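4-hydroxy-3-methylbut-2-enyl diphosphate reductase, apicoplast (Plasmodium falciparum, PDB 4N7B) catalyses the last step of isoprenoid precursor synthesis, reducing a hydroxymethylbutenyl diphosphate to isopentenyl and dimethylallyl diphosphates with an iron-sulfur cluster and electrons from ferredoxin. Local coordinates at residues 298-303 and 308-313; 422-427 and 448-453; 332-337 and 369-374. All blocks are in the same frame, centred on the assembly; numbering follows the deposited sequence.

Interaction 1: residues 298-303 and 308-313; sequences QIREIA and LIEIDA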
# COMPACT_ATOMS: atom_id res chain seq x y z
N GLN A 298 12.74 15.53 -6.04
CA GLN A 298 13.02 16.90 -5.64
C GLN A 298 13.25 16.99 -4.14
O GLN A 298 14.12 17.72 -3.67
CB GLN A 298 11.85 17.80 -6.04
CG GLN A 298 11.64 17.93 -7.55
CD GLN A 298 10.86 16.77 -8.16
OE1 GLN A 298 10.52 15.81 -7.48
NE2 GLN A 298 10.58 16.86 -9.46
N ILE A 299 12.46 16.24 -3.38
CA ILE A 299 12.60 16.21 -1.93
C ILE A 299 14.00 15.75 -1.56
O ILE A 299 14.59 16.23 -0.58
CB ILE A 299 11.59 15.25 -1.29
CG1 ILE A 299 10.17 15.67 -1.65
CG2 ILE A 299 11.77 15.23 0.21
CD1 ILE A 299 9.84 17.09 -1.26
N ARG A 300 14.55 14.83 -2.34
CA ARG A 300 15.87 14.29 -2.06
C ARG A 300 16.95 15.36 -2.18
O ARG A 300 17.74 15.55 -1.26
CB ARG A 300 16.19 13.12 -3.00
CG ARG A 300 15.28 11.94 -2.82
CD ARG A 300 15.46 10.86 -3.88
NE ARG A 300 15.75 9.59 -3.22
CZ ARG A 300 14.92 8.56 -3.16
NH1 ARG A 300 13.74 8.57 -3.75
NH2 ARG A 300 15.30 7.48 -2.52
N GLU A 301 16.98 16.07 -3.29
CA GLU A 301 18.02 17.07 -3.48
C GLU A 301 17.96 18.09 -2.35
O GLU A 301 19.00 18.58 -1.89
CB GLU A 301 17.94 17.73 -4.86
CG GLU A 301 16.59 18.31 -5.23
CD GLU A 301 16.51 18.69 -6.71
OE1 GLU A 301 17.24 18.08 -7.52
OE2 GLU A 301 15.70 19.59 -7.05
N ILE A 302 16.76 18.38 -1.87
CA ILE A 302 16.59 19.25 -0.71
C ILE A 302 17.27 18.66 0.52
O ILE A 302 17.88 19.38 1.31
CB ILE A 302 15.12 19.45 -0.38
CG1 ILE A 302 14.48 20.35 -1.44
CG2 ILE A 302 14.97 20.05 1.02
CD1 ILE A 302 13.05 20.71 -1.13
N ALA A 303 17.13 17.34 0.68
CA ALA A 303 17.72 16.64 1.81
C ALA A 303 19.23 16.83 1.81
O ALA A 303 19.83 17.09 2.86
CB ALA A 303 17.36 15.16 1.76
N LEU A 308 21.28 15.76 5.23
CA LEU A 308 20.56 14.81 6.06
C LEU A 308 21.04 13.39 5.80
O LEU A 308 21.53 13.08 4.71
CB LEU A 308 19.06 14.88 5.78
CG LEU A 308 18.39 16.23 6.03
CD1 LEU A 308 16.94 16.17 5.57
CD2 LEU A 308 18.48 16.60 7.50
N ILE A 309 20.90 12.53 6.80
CA ILE A 309 21.15 11.11 6.61
C ILE A 309 19.91 10.51 6.00
O ILE A 309 18.97 10.18 6.72
CB ILE A 309 21.41 10.35 7.91
CG1 ILE A 309 22.24 11.18 8.89
CG2 ILE A 309 22.10 9.03 7.61
CD1 ILE A 309 23.63 11.47 8.40
N GLU A 310 19.90 10.39 4.68
CA GLU A 310 18.77 9.83 3.97
C GLU A 310 18.71 8.32 4.14
O GLU A 310 19.63 7.60 3.76
CB GLU A 310 18.87 10.17 2.50
CG GLU A 310 18.71 11.63 2.20
CD GLU A 310 18.87 11.92 0.73
OE1 GLU A 310 20.02 12.17 0.31
OE2 GLU A 310 17.86 11.88 -0.01
N ILE A 311 17.60 7.85 4.70
CA ILE A 311 17.37 6.42 4.85
C ILE A 311 16.06 6.05 4.17
O ILE A 311 14.98 6.35 4.66
CB ILE A 311 17.36 6.01 6.32
CG1 ILE A 311 18.76 6.20 6.90
CG2 ILE A 311 16.90 4.56 6.45
CD1 ILE A 311 18.97 5.55 8.23
N ASP A 312 16.18 5.38 3.02
CA ASP A 312 15.07 5.23 2.10
C ASP A 312 14.34 3.91 2.27
O ASP A 312 14.83 2.87 1.84
CB ASP A 312 15.58 5.35 0.67
CG ASP A 312 14.46 5.41 -0.34
OD1 ASP A 312 13.27 5.30 0.05
OD2 ASP A 312 14.76 5.53 -1.54
N ALA A 313 13.15 3.96 2.88
CA ALA A 313 12.35 2.75 3.12
C ALA A 313 11.28 2.60 2.07
O ALA A 313 10.30 1.86 2.27
CB ALA A 313 11.72 2.78 4.52
O HOH W 1 18.57 9.74 -1.59
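Arg300 reaches from its helix past Glu310 to Asp312, while Ala303 and Leu308 close the contact at the other end; charge, water, apolar surface and backbone each play a separate part. The charged pairing comes first. From CB and CG, which lie against Glu310 OE2, the Arg300 chain bends at chi3 (124°) and carries its guanidinium on to the Asp312 carboxylate. NH2 and OD2 are paired there as a salt bridge, but they sit too close in the model for its geometry to be trusted. The second acid is handled differently. Glu310 OE2 stands 4.5 Å from Arg300 NE, well out of the guanidinium plane, where only the opposite charges can attract. A water links the two groups: it lies in the guanidinium plane and accepts from Arg300 NE at 3.3 Å, and donates a weak bond to Glu310 OE2 at 2.8 Å. The same carboxylate oxygen is also bonded to the Tyr290 hydroxyl of the adjacent strand.

Van der Waals contacts add to this. Glu310, extended beyond CG, lays its carboxylate against the helix, CD 3.7 Å from Ala303 CB and OE2 3.6 Å from Arg300 CB. The apolar pair is Leu308 CD1 with Ala303 CB, at 4.0 Å. The backbone contributes one bond, Leu308 N to Ala303 O at 3.1 Å, with the donor above the carbonyl plane rather than within it; it ties the helix to the entry of the strand.

Helix and strand run nearly antiparallel, at 149°, as expected for the second half of a beta-alpha-beta unit. Here strand 287-290, helix 297-305 and strand 309-312 make up that unit, and the last strand forms the border of a four-stranded parallel sheet, a short way ahead of the cluster ligand Cys315.

Interaction 2: residues 422-427 and 448-453; sequences ALNKIC and VYSSQI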
# COMPACT_ATOMS: atom_id res chain seq x y z
N ALA A 422 -7.65 -13.65 -2.79
CA ALA A 422 -8.11 -14.60 -1.78
C ALA A 422 -9.50 -14.20 -1.29
O ALA A 422 -10.40 -15.03 -1.18
CB ALA A 422 -7.13 -14.65 -0.64
N LEU A 423 -9.68 -12.92 -1.01
CA LEU A 423 -10.98 -12.42 -0.55
C LEU A 423 -12.06 -12.65 -1.61
O LEU A 423 -13.19 -13.09 -1.31
CB LEU A 423 -10.86 -10.92 -0.24
CG LEU A 423 -12.18 -10.20 0.03
CD1 LEU A 423 -12.87 -10.81 1.26
CD2 LEU A 423 -11.97 -8.69 0.21
N ASN A 424 -11.72 -12.37 -2.87
CA ASN A 424 -12.67 -12.55 -3.97
C ASN A 424 -13.19 -13.98 -4.08
O ASN A 424 -14.35 -14.19 -4.42
CB ASN A 424 -12.03 -12.16 -5.30
CG ASN A 424 -11.84 -10.67 -5.44
OD1 ASN A 424 -12.45 -9.90 -4.71
ND2 ASN A 424 -11.00 -10.25 -6.38
N LYS A 425 -12.32 -14.95 -3.79
CA LYS A 425 -12.68 -16.38 -3.90
C LYS A 425 -13.68 -16.81 -2.85
O LYS A 425 -14.57 -17.61 -3.13
CB LYS A 425 -11.45 -17.26 -3.73
CG LYS A 425 -10.95 -17.88 -5.01
CD LYS A 425 -9.56 -18.45 -4.81
CE LYS A 425 -8.70 -18.22 -6.04
NZ LYS A 425 -7.32 -18.75 -5.82
N ILE A 426 -13.53 -16.28 -1.64
CA ILE A 426 -14.36 -16.71 -0.52
C ILE A 426 -15.55 -15.78 -0.23
O ILE A 426 -16.57 -16.27 0.24
CB ILE A 426 -13.52 -16.89 0.78
CG1 ILE A 426 -14.35 -17.55 1.88
CG2 ILE A 426 -13.04 -15.56 1.29
CD1 ILE A 426 -14.96 -18.89 1.49
N CYS A 427 -15.45 -14.48 -0.52
CA CYS A 427 -16.49 -13.55 -0.05
C CYS A 427 -17.91 -13.95 -0.52
O CYS A 427 -18.88 -13.70 0.18
CB CYS A 427 -16.18 -12.09 -0.44
SG CYS A 427 -16.30 -11.79 -2.20
N VAL A 448 -12.40 -3.76 0.52
CA VAL A 448 -13.82 -3.57 0.75
C VAL A 448 -14.56 -3.52 -0.59
O VAL A 448 -15.61 -4.15 -0.78
CB VAL A 448 -14.07 -2.26 1.49
CG1 VAL A 448 -15.54 -1.78 1.31
CG2 VAL A 448 -13.73 -2.42 2.93
N TYR A 449 -14.02 -2.75 -1.51
CA TYR A 449 -14.65 -2.56 -2.81
C TYR A 449 -14.72 -3.87 -3.59
O TYR A 449 -15.71 -4.15 -4.26
CB TYR A 449 -13.84 -1.54 -3.59
CG TYR A 449 -14.31 -1.21 -4.98
CD1 TYR A 449 -15.36 -0.33 -5.19
CD2 TYR A 449 -13.66 -1.72 -6.09
CE1 TYR A 449 -15.77 0.02 -6.47
CE2 TYR A 449 -14.06 -1.38 -7.37
CZ TYR A 449 -15.12 -0.51 -7.55
OH TYR A 449 -15.52 -0.16 -8.82
N SER A 450 -13.67 -4.68 -3.51
CA SER A 450 -13.63 -5.95 -4.24
C SER A 450 -14.79 -6.83 -3.83
O SER A 450 -15.40 -7.49 -4.67
CB SER A 450 -12.31 -6.70 -3.97
OG SER A 450 -11.19 -5.98 -4.45
N SER A 451 -15.10 -6.86 -2.54
CA SER A 451 -16.25 -7.63 -2.04
C SER A 451 -17.57 -7.03 -2.50
O SER A 451 -18.51 -7.76 -2.84
CB SER A 451 -16.20 -7.69 -0.52
OG SER A 451 -17.35 -8.31 0.04
N GLN A 452 -17.68 -5.70 -2.47
CA GLN A 452 -18.96 -5.07 -2.79
C GLN A 452 -19.38 -5.26 -4.24
O GLN A 452 -20.55 -5.53 -4.51
CB GLN A 452 -18.93 -3.58 -2.48
CG GLN A 452 -18.81 -3.27 -1.01
CD GLN A 452 -18.56 -1.80 -0.78
OE1 GLN A 452 -17.69 -1.20 -1.41
NE2 GLN A 452 -19.34 -1.19 0.10
N ILE A 453 -18.45 -5.11 -5.19
CA ILE A 453 -18.82 -5.28 -6.59
C ILE A 453 -19.10 -6.75 -6.89
O ILE A 453 -19.59 -7.10 -7.96
CB ILE A 453 -17.76 -4.74 -7.56
CG1 ILE A 453 -16.43 -5.45 -7.37
CG2 ILE A 453 -17.53 -3.26 -7.31
CD1 ILE A 453 -15.42 -5.06 -8.43
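Cys427 and Ser451 mark the place where two helices come closest, their CA atoms 6.3 Å apart. Here the backbones are tightly packed and the side chains buried, and small residues make it possible. Cys427 presents CB to Ser451 OG at 4.0 Å, while its sulfur, placed between the backbone N and the carbonyl carbon (chi1 69°), lies 4.2 Å from Ser451 CA. The Ser451 hydroxyl is not spent on the neighbouring helix: it hydrogen-bonds to the carbonyl O of Val456 and to the hydroxyl of Thr433, which fastens helix 442-452 to the sheet. One turn back, where the backbones are further apart, Leu423 touches Ser451 only loosely, CD2 at 4.4 Å from CB.

The other flank is more open and polar, although it holds the shortest atom contact. Asn424, partly exposed, turns its amide toward the second helix and lays OD1 3.3 Å from Ser450 CB. That is a meeting of an oxygen with a methylene, not a hydrogen bond, since Ser450 OG stays 4.1 Å from Asn424 OD1 and is engaged by the carbonyl O of Lys446 in its own helix. Arg454 touches Asn424 and binds Ser450 O. A sulfate ion, probably from the crystallisation liquor, lies about 4 Å from the Asn424 side chain.

The helical segments run in the same general direction, with axes 9.4 Å apart at a crossing angle of -34°. Leu423 and Cys427 rest on Thr433 and Val448 on Val435, so both helices touch strand 432-436. Such a pair of neighbouring, roughly parallel helices packed on a parallel sheet is characteristic of an alpha/beta fold; by similarity, residues at the start of helix 442-452, Ser442 and Asn443, bind the substrate diphosphate.

Interaction 3: residues 332-337 and 369-374; sequences NYDIIL and LNFPLN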
# COMPACT_ATOMS: atom_id res chain seq x y z
N ASN A 332 12.31 8.52 -24.56
CA ASN A 332 11.34 9.41 -25.20
C ASN A 332 9.92 8.82 -25.34
O ASN A 332 9.24 9.05 -26.34
CB ASN A 332 11.84 9.87 -26.56
CG ASN A 332 11.15 11.14 -27.02
OD1 ASN A 332 10.94 12.06 -26.22
ND2 ASN A 332 10.79 11.20 -28.31
N TYR A 333 9.50 8.05 -24.34
CA TYR A 333 8.11 7.66 -24.22
C TYR A 333 7.40 8.72 -23.41
O TYR A 333 7.99 9.34 -22.53
CB TYR A 333 7.98 6.36 -23.43
CG TYR A 333 8.27 5.08 -24.18
CD1 TYR A 333 9.55 4.75 -24.58
CD2 TYR A 333 7.25 4.17 -24.42
CE1 TYR A 333 9.81 3.56 -25.23
CE2 TYR A 333 7.50 2.98 -25.07
CZ TYR A 333 8.78 2.67 -25.47
OH TYR A 333 9.02 1.47 -26.13
N ASP A 334 6.12 8.92 -23.67
CA ASP A 334 5.31 9.65 -22.72
C ASP A 334 4.72 8.58 -21.84
O ASP A 334 4.52 7.46 -22.28
CB ASP A 334 4.23 10.47 -23.40
CG ASP A 334 4.61 11.93 -23.53
OD1 ASP A 334 5.78 12.21 -23.87
OD2 ASP A 334 3.75 12.81 -23.28
N ILE A 335 4.45 8.92 -20.59
CA ILE A 335 4.06 7.92 -19.62
C ILE A 335 2.67 8.18 -19.08
O ILE A 335 2.37 9.28 -18.64
CB ILE A 335 5.04 7.89 -18.45
CG1 ILE A 335 6.26 7.03 -18.83
CG2 ILE A 335 4.39 7.27 -17.23
CD1 ILE A 335 7.50 7.81 -18.96
N ILE A 336 1.82 7.15 -19.12
CA ILE A 336 0.49 7.25 -18.53
C ILE A 336 0.50 6.56 -17.18
O ILE A 336 0.82 5.39 -17.09
CB ILE A 336 -0.60 6.62 -19.40
CG1 ILE A 336 -1.05 7.58 -20.50
CG2 ILE A 336 -1.84 6.38 -18.59
CD1 ILE A 336 -0.04 7.86 -21.54
N LEU A 337 0.15 7.29 -16.14
CA LEU A 337 0.18 6.79 -14.78
C LEU A 337 -1.24 6.62 -14.27
O LEU A 337 -1.90 7.60 -13.99
CB LEU A 337 0.93 7.77 -13.88
CG LEU A 337 0.91 7.50 -12.37
CD1 LEU A 337 1.22 6.06 -12.07
CD2 LEU A 337 1.92 8.40 -11.69
N LEU A 369 -6.94 12.20 -23.43
CA LEU A 369 -5.56 12.08 -23.87
C LEU A 369 -5.44 12.25 -25.39
O LEU A 369 -6.19 11.65 -26.15
CB LEU A 369 -4.98 10.73 -23.48
CG LEU A 369 -4.77 10.49 -22.00
CD1 LEU A 369 -4.25 9.08 -21.80
CD2 LEU A 369 -3.81 11.52 -21.42
N ASN A 370 -4.47 13.06 -25.81
CA ASN A 370 -4.15 13.18 -27.23
C ASN A 370 -2.66 13.16 -27.47
O ASN A 370 -1.91 13.85 -26.78
CB ASN A 370 -4.75 14.46 -27.81
CG ASN A 370 -6.22 14.31 -28.12
OD1 ASN A 370 -6.58 13.79 -29.17
ND2 ASN A 370 -7.07 14.76 -27.20
N PHE A 371 -2.25 12.37 -28.45
CA PHE A 371 -0.84 12.25 -28.81
C PHE A 371 -0.70 12.06 -30.31
O PHE A 371 -1.56 11.45 -30.94
CB PHE A 371 -0.20 11.04 -28.13
CG PHE A 371 -0.25 11.09 -26.63
CD1 PHE A 371 0.65 11.86 -25.92
CD2 PHE A 371 -1.19 10.35 -25.93
CE1 PHE A 371 0.62 11.90 -24.54
CE2 PHE A 371 -1.23 10.39 -24.55
CZ PHE A 371 -0.32 11.17 -23.85
N PRO A 372 0.39 12.58 -30.88
CA PRO A 372 0.76 12.24 -32.26
C PRO A 372 0.76 10.73 -32.44
O PRO A 372 0.92 9.98 -31.47
CB PRO A 372 2.17 12.80 -32.39
CG PRO A 372 2.22 13.93 -31.42
CD PRO A 372 1.36 13.50 -30.26
N LEU A 373 0.60 10.28 -33.68
CA LEU A 373 0.41 8.87 -33.96
C LEU A 373 1.70 8.06 -33.84
O LEU A 373 1.68 6.85 -33.63
CB LEU A 373 -0.17 8.70 -35.36
CG LEU A 373 -0.73 7.31 -35.64
CD1 LEU A 373 -1.95 7.04 -34.76
CD2 LEU A 373 -1.06 7.17 -37.12
N ASN A 374 2.83 8.75 -33.96
CA ASN A 374 4.14 8.11 -33.91
C ASN A 374 4.68 8.03 -32.48
O ASN A 374 5.76 7.50 -32.24
CB ASN A 374 5.13 8.88 -34.80
CG ASN A 374 5.39 10.30 -34.31
OD1 ASN A 374 4.64 10.83 -33.49
ND2 ASN A 374 6.46 10.91 -34.80
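Phe371 extends its ring from an irregular loop to strand 334-338, and its atoms meet two very different partners on the way. With CG beside the backbone N (chi1 -60°), the bond from CB sends the ring toward the strand. Beyond CG, one side of the ring runs along Asp334: CD1 stands 4.2 Å from the carboxylate OD2, and CE1, further out, comes to 3.5 Å from the same oxygen and 4.0 Å from Asp334 CB. OD2 arrives at the ring edge, near its plane, while the carboxylate as a whole is turned steeply, 78° from the ring. At the tip the partner across the contact is apolar. CZ lies 4.0 Å from Ile336 CD1, and CE2 is 4.1 Å from that methyl, which approaches obliquely. Ile336 serves a second neighbour as well: its side chain and that of Leu369 reach toward each other, Ile336 CG1 coming to 3.8 Å from Leu369 CD1.

Asp334 OD2 has its strongest partner in His358 NE2, a hydrogen bond from the next strand of the sheet, and the His358 ring in turn packs edge-to-face with Phe371. The chemistry therefore implies a mixed contact, apolar at Ile336 and Leu369 and polar at the Phe371 edge, where the weakly positive C-H groups probably suit a carboxylate oxygen already held by histidine.

How the interactions relate
Three contacts close in series along the chain, and none nests in or crosses another. Interaction 1 comes first, spanning the last residues of helix 297-305 and the short turn into strand 309-312. Interaction 3 follows, bringing the loop at 369-374 back to strand 334-338 after an excursion through helix 344-350, strand 357-360 and helix 363-368. Interaction 2 closes last, joining helices 414-427 and 442-452, with strand 432-436 between them in the chain. Each belongs to a different parallel sheet, consistent with the three-module architecture of IspH proteins around the iron-sulfur cluster. Interactions 1 and 2 lie on opposite sides of the chain's centre; interactions 1 and 3 approach to about 12 Å between nearest atoms without touching.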